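Lipolytic enzyme, G-D-S-L family (Bacteroides thetaiotaomicron, PDB 7BR2) metabolizes the drug diltiazem as a gut microbial serine esterase of the SGNH (GDSL) hydrolase family, with lysophospholipase activity a possible further role. Local coordinates at residues N116-Q119 / M120-R123; A64-M67 / N68-L71. All coordinates share one frame; numbering follows the deposited sequence.

Contact 1 of 2, residues N116-Q119 / M120-R123; sequences NFQQ and MEKR
F117 and E121, one helical turn apart, make the main side-chain contact between N116-Q119 and M120-R123. It is mainly a van der Waals contact: CE2 of the F117 ring lies 4.0 Å from CB of E121, with CG and the carboxylate carbon CD of E121 following at similar range, and ring and carboxylate planes are inclined by 36°. E121 places its CG anti to the backbone N (chi1 -169°) and runs extended, which carries the carboxylate back along the helix past the phenyl ring. There OE1 lies against CA and CG of Q118, 3.9 Å from CG, the two side chains running side by side. R123 CG, set beside the backbone N by chi1 (-53°), packs 3.3 Å from Q119 O.

The polar links divide between backbone and solvent. Four successive i to i+4 hydrogen bonds join the segments, from M120 N to N116 O through to R123 N to Q119 O. The shortest is the bond from E121 N to F117 O at 2.7 Å. Q118 O serves twice, accepting from K122 N at 2.9 Å and from a water that also donates to OE1 of E121 at 2.7 Å; the water thus ties the carboxylate to the backbone of the preceding turn.

The charged ends find their partners elsewhere. OE2 of E121 is hydrogen-bonded to OG of S169 and ND2 of N173 and forms a salt bridge with R172, all near the end of helix 155-173, while R123 reaches D72. On the buried side the F117 ring meets that of F87 almost parallel.

With one face packed inward and Q118, Q119 and K122 exposed, this is an ordinary amphipathic stretch of a helix flanking the parallel sheet of the SGNH hydrolase α/β fold.

Contact 2 of 2, residues A64-M67 / N68-L71; sequences AYDM and NKRL
Y65 and K69 meet through the aliphatic part of the lysine, which crosses the tyrosine ring. CG of K69 sits 4.0 Å above the ring plane, displaced toward the rim, and K69 CD comes to 3.6 Å from CE2 of Y65. The K69 chain then bends at chi3 (-40°), bringing CE to 3.8 Å from OD1 of D66. NZ stops 4.2 Å from that oxygen, too far for a salt bridge; a water accepts from NZ and donates weakly to OD1. Alongside, CG of M67 lies 3.8 Å from NH2 of R70, the two chains pointing the same way.

Behind these groups, backbone bonds from N68 N, K69 N and R70 N to the carbonyls of A64, Y65 and D66 set the spacing. A second water donates to Y65 O and accepts from ND2 of N68.

Farther out, T63 N holds OD2 of D66, Q378 and Q379 take up NZ of K69, and R70 forms salt bridges with D62 and D74. This first part of helix 64-75 packs M67, R70 and L71 on L25 of strand 21-26, in the parallel sheet of the SGNH hydrolase fold. Without the long chain, as with an alanine here, the face of Y65 would probably lose its cover and Q378 and Q379 their shared charged partner. The lysine therefore works in two ways, its methylenes packing on an aromatic ring while its ammonium group, only loosely paired with D66, is directed chiefly to amide oxygens.

Overall arrangement
From the N terminus, the chain passes through strands 21-26 and 53-58 before reaching contact 2 on helix 64-75, then strand 82-85, and only afterwards contact 1 on helix 102-125. Each contact spans a single continuous stretch and closes no loop beyond a helical turn; the two follow in series, neither nested nor crossed. Their centres are about 9 Å apart, and the helices touch directly: CB of N116 packs on CB of A64 at 3.6 Å, and Q119 and M120 meet N68. Helix 64-75 is thereby joined to helix 102-125 while resting on the parallel sheet, and contact 1 extends the packing to helix 155-173.

Contact 1 of 2, residues N116-Q119 / M120-R123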
loop_
_atom_site.group_PDB
_atom_site.type_symbol
_atom_site.label_atom_id
_atom_site.label_comp_id
_atom_site.label_asym_id
_atom_site.label_seq_id
_atom_site.Cartn_x
_atom_site.Cartn_y
_atom_site.Cartn_z
ATOM N N ASN A 116 -23.493 -13.211 -1.446
ATOM C CA ASN A 116 -22.374 -13.479 -2.357
ATOM C C ASN A 116 -21.090 -13.828 -1.599
ATOM O O ASN A 116 -20.349 -14.766 -1.977
ATOM C CB ASN A 116 -22.157 -12.284 -3.273
ATOM C CG ASN A 116 -23.308 -12.097 -4.215
ATOM O OD1 ASN A 116 -23.752 -13.058 -4.852
ATOM N ND2 ASN A 116 -23.835 -10.877 -4.286
ATOM N N PHE A 117 -20.830 -13.109 -0.503
ATOM C CA PHE A 117 -19.644 -13.392 0.292
ATOM C C PHE A 117 -19.624 -14.836 0.754
ATOM O O PHE A 117 -18.549 -15.414 0.879
ATOM C CB PHE A 117 -19.548 -12.468 1.505
ATOM C CG PHE A 117 -18.431 -12.832 2.452
ATOM C CD1 PHE A 117 -17.130 -12.432 2.191
ATOM C CD2 PHE A 117 -18.677 -13.580 3.592
ATOM C CE1 PHE A 117 -16.095 -12.760 3.050
ATOM C CE2 PHE A 117 -17.644 -13.918 4.458
ATOM C CZ PHE A 117 -16.352 -13.505 4.187
ATOM N N GLN A 118 -20.794 -15.421 1.029
ATOM C CA GLN A 118 -20.846 -16.798 1.520
ATOM C C GLN A 118 -20.367 -17.780 0.456
ATOM O O GLN A 118 -19.727 -18.792 0.773
ATOM C CB GLN A 118 -22.271 -17.142 1.977
ATOM C CG GLN A 118 -22.653 -16.569 3.361
ATOM C CD GLN A 118 -24.119 -16.804 3.728
ATOM O OE1 GLN A 118 -25.000 -16.026 3.365
ATOM N NE2 GLN A 118 -24.376 -17.874 4.476
ATOM N N GLN A 119 -20.680 -17.505 -0.812
ATOM C CA GLN A 119 -20.104 -18.287 -1.901
ATOM C C GLN A 119 -18.582 -18.220 -1.847
ATOM O O GLN A 119 -17.884 -19.248 -1.863
ATOM C CB GLN A 119 -20.628 -17.736 -3.228
ATOM C CG GLN A 119 -22.134 -17.911 -3.469
ATOM C CD GLN A 119 -22.574 -19.357 -3.424
ATOM O OE1 GLN A 119 -22.999 -19.864 -2.387
ATOM N NE2 GLN A 119 -22.435 -20.041 -4.549
ATOM N N MET A 120 -18.055 -17.004 -1.724
ATOM C CA MET A 120 -16.601 -16.868 -1.618
ATOM C C MET A 120 -16.057 -17.606 -0.392
ATOM O O MET A 120 -15.043 -18.308 -0.480
ATOM C CB MET A 120 -16.207 -15.394 -1.559
ATOM C CG MET A 120 -16.595 -14.579 -2.778
ATOM S SD MET A 120 -15.883 -12.937 -2.627
ATOM C CE MET A 120 -14.306 -13.299 -3.324
ATOM N N GLU A 121 -16.745 -17.471 0.743
ATOM C CA GLU A 121 -16.313 -18.046 2.012
ATOM C C GLU A 121 -16.177 -19.548 1.889
ATOM O O GLU A 121 -15.189 -20.142 2.344
ATOM C CB GLU A 121 -17.348 -17.705 3.080
ATOM C CG GLU A 121 -16.975 -17.989 4.506
ATOM C CD GLU A 121 -18.187 -17.895 5.418
ATOM O OE1 GLU A 121 -19.322 -17.867 4.901
ATOM O OE2 GLU A 121 -18.008 -17.840 6.646
ATOM N N LYS A 122 -17.187 -20.174 1.285
ATOM C CA LYS A 122 -17.105 -21.592 0.981
ATOM C C LYS A 122 -15.867 -21.900 0.145
ATOM O O LYS A 122 -15.156 -22.874 0.422
ATOM C CB LYS A 122 -18.376 -22.050 0.268
ATOM C CG LYS A 122 -18.269 -23.479 -0.208
ATOM C CD LYS A 122 -19.614 -24.088 -0.591
ATOM C CE LYS A 122 -19.483 -25.623 -0.637
ATOM N NZ LYS A 122 -18.398 -26.093 -1.559
ATOM N N ARG A 123 -15.576 -21.072 -0.875
ATOM C CA ARG A 123 -14.376 -21.348 -1.675
ATOM C C ARG A 123 -13.109 -21.237 -0.835
ATOM O O ARG A 123 -12.201 -22.062 -0.960
ATOM C CB ARG A 123 -14.267 -20.420 -2.890
ATOM C CG ARG A 123 -15.476 -20.378 -3.790
ATOM C CD ARG A 123 -15.639 -21.669 -4.622
ATOM N NE ARG A 123 -14.391 -22.279 -5.091
ATOM C CZ ARG A 123 -13.842 -22.043 -6.287
ATOM N NH1 ARG A 123 -12.717 -22.660 -6.642
ATOM N NH2 ARG A 123 -14.414 -21.186 -7.129
HETATM O O HOH W 1 -20.281 -20.007 3.549
#

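Contact 2 of 2, residues A64-M67 / N68-L71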
loop_
_atom_site.group_PDB
_atom_site.type_symbol
_atom_site.label_atom_id
_atom_site.label_comp_id
_atom_site.label_asym_id
_atom_site.label_seq_id
_atom_site.Cartn_x
_atom_site.Cartn_y
_atom_site.Cartn_z
ATOM N N ALA A 64 -19.138 -8.472 -4.235
ATOM C CA ALA A 64 -18.760 -9.823 -3.859
ATOM C C ALA A 64 -19.181 -10.824 -4.928
ATOM O O ALA A 64 -18.523 -11.865 -5.107
ATOM C CB ALA A 64 -19.377 -10.186 -2.509
ATOM N N TYR A 65 -20.240 -10.499 -5.682
ATOM C CA TYR A 65 -20.687 -11.360 -6.774
ATOM C C TYR A 65 -19.624 -11.472 -7.873
ATOM O O TYR A 65 -19.304 -12.583 -8.328
ATOM C CB TYR A 65 -22.014 -10.823 -7.339
ATOM C CG TYR A 65 -22.404 -11.434 -8.670
ATOM C CD1 TYR A 65 -23.094 -12.641 -8.734
ATOM C CD2 TYR A 65 -22.065 -10.808 -9.874
ATOM C CE1 TYR A 65 -23.436 -13.204 -9.961
ATOM C CE2 TYR A 65 -22.404 -11.367 -11.103
ATOM C CZ TYR A 65 -23.084 -12.561 -11.142
ATOM O OH TYR A 65 -23.415 -13.108 -12.367
ATOM N N ASP A 66 -19.022 -10.340 -8.272
ATOM C CA ASP A 66 -18.018 -10.352 -9.343
ATOM C C ASP A 66 -16.706 -10.989 -8.891
ATOM O O ASP A 66 -16.078 -11.766 -9.633
ATOM C CB ASP A 66 -17.769 -8.929 -9.826
ATOM C CG ASP A 66 -19.046 -8.210 -10.191
ATOM O OD1 ASP A 66 -19.683 -8.625 -11.182
ATOM O OD2 ASP A 66 -19.409 -7.226 -9.503
ATOM N N MET A 67 -16.260 -10.632 -7.691
ATOM C CA MET A 67 -15.084 -11.251 -7.100
ATOM C C MET A 67 -15.223 -12.772 -7.053
ATOM O O MET A 67 -14.284 -13.512 -7.405
ATOM C CB MET A 67 -14.878 -10.649 -5.716
ATOM C CG MET A 67 -14.533 -9.165 -5.774
ATOM S SD MET A 67 -14.318 -8.457 -4.116
ATOM C CE MET A 67 -14.490 -6.704 -4.402
ATOM N N ASN A 68 -16.410 -13.256 -6.660
ATOM C CA ASN A 68 -16.656 -14.692 -6.629
ATOM C C ASN A 68 -16.596 -15.301 -8.025
ATOM O O ASN A 68 -16.059 -16.401 -8.196
ATOM C CB ASN A 68 -18.015 -14.991 -5.991
ATOM C CG ASN A 68 -18.315 -16.482 -5.944
ATOM O OD1 ASN A 68 -17.677 -17.227 -5.200
ATOM N ND2 ASN A 68 -19.253 -16.931 -6.775
ATOM N N LYS A 69 -17.206 -14.634 -9.023
ATOM C CA LYS A 69 -17.151 -15.130 -10.406
ATOM C C LYS A 69 -15.719 -15.348 -10.877
ATOM O O LYS A 69 -15.451 -16.269 -11.659
ATOM C CB LYS A 69 -17.802 -14.154 -11.396
ATOM C CG LYS A 69 -19.296 -14.042 -11.477
ATOM C CD LYS A 69 -19.629 -13.113 -12.670
ATOM C CE LYS A 69 -18.649 -11.947 -12.720
ATOM N NZ LYS A 69 -18.379 -11.367 -14.065
ATOM N N ARG A 70 -14.792 -14.476 -10.462
ATOM C CA ARG A 70 -13.444 -14.510 -11.037
ATOM C C ARG A 70 -12.390 -15.161 -10.140
ATOM O O ARG A 70 -11.207 -15.122 -10.483
ATOM C CB ARG A 70 -12.985 -13.102 -11.420
ATOM C CG ARG A 70 -12.808 -12.144 -10.269
ATOM C CD ARG A 70 -12.302 -10.800 -10.798
ATOM N NE ARG A 70 -12.505 -9.695 -9.860
ATOM C CZ ARG A 70 -11.575 -9.233 -9.031
ATOM N NH1 ARG A 70 -10.360 -9.784 -9.017
ATOM N NH2 ARG A 70 -11.856 -8.211 -8.224
ATOM N N LEU A 71 -12.781 -15.740 -8.999
ATOM C CA LEU A 71 -11.800 -16.441 -8.158
ATOM C C LEU A 71 -10.927 -17.449 -8.931
ATOM O O LEU A 71 -9.699 -17.446 -8.789
ATOM C CB LEU A 71 -12.505 -17.157 -7.007
ATOM C CG LEU A 71 -13.010 -16.296 -5.853
ATOM C CD1 LEU A 71 -13.635 -17.180 -4.775
ATOM C CD2 LEU A 71 -11.897 -15.442 -5.305
HETATM O O HOH W 2 -20.923 -15.080 -8.033
HETATM O O HOH W 3 -19.417 -8.455 -14.597
#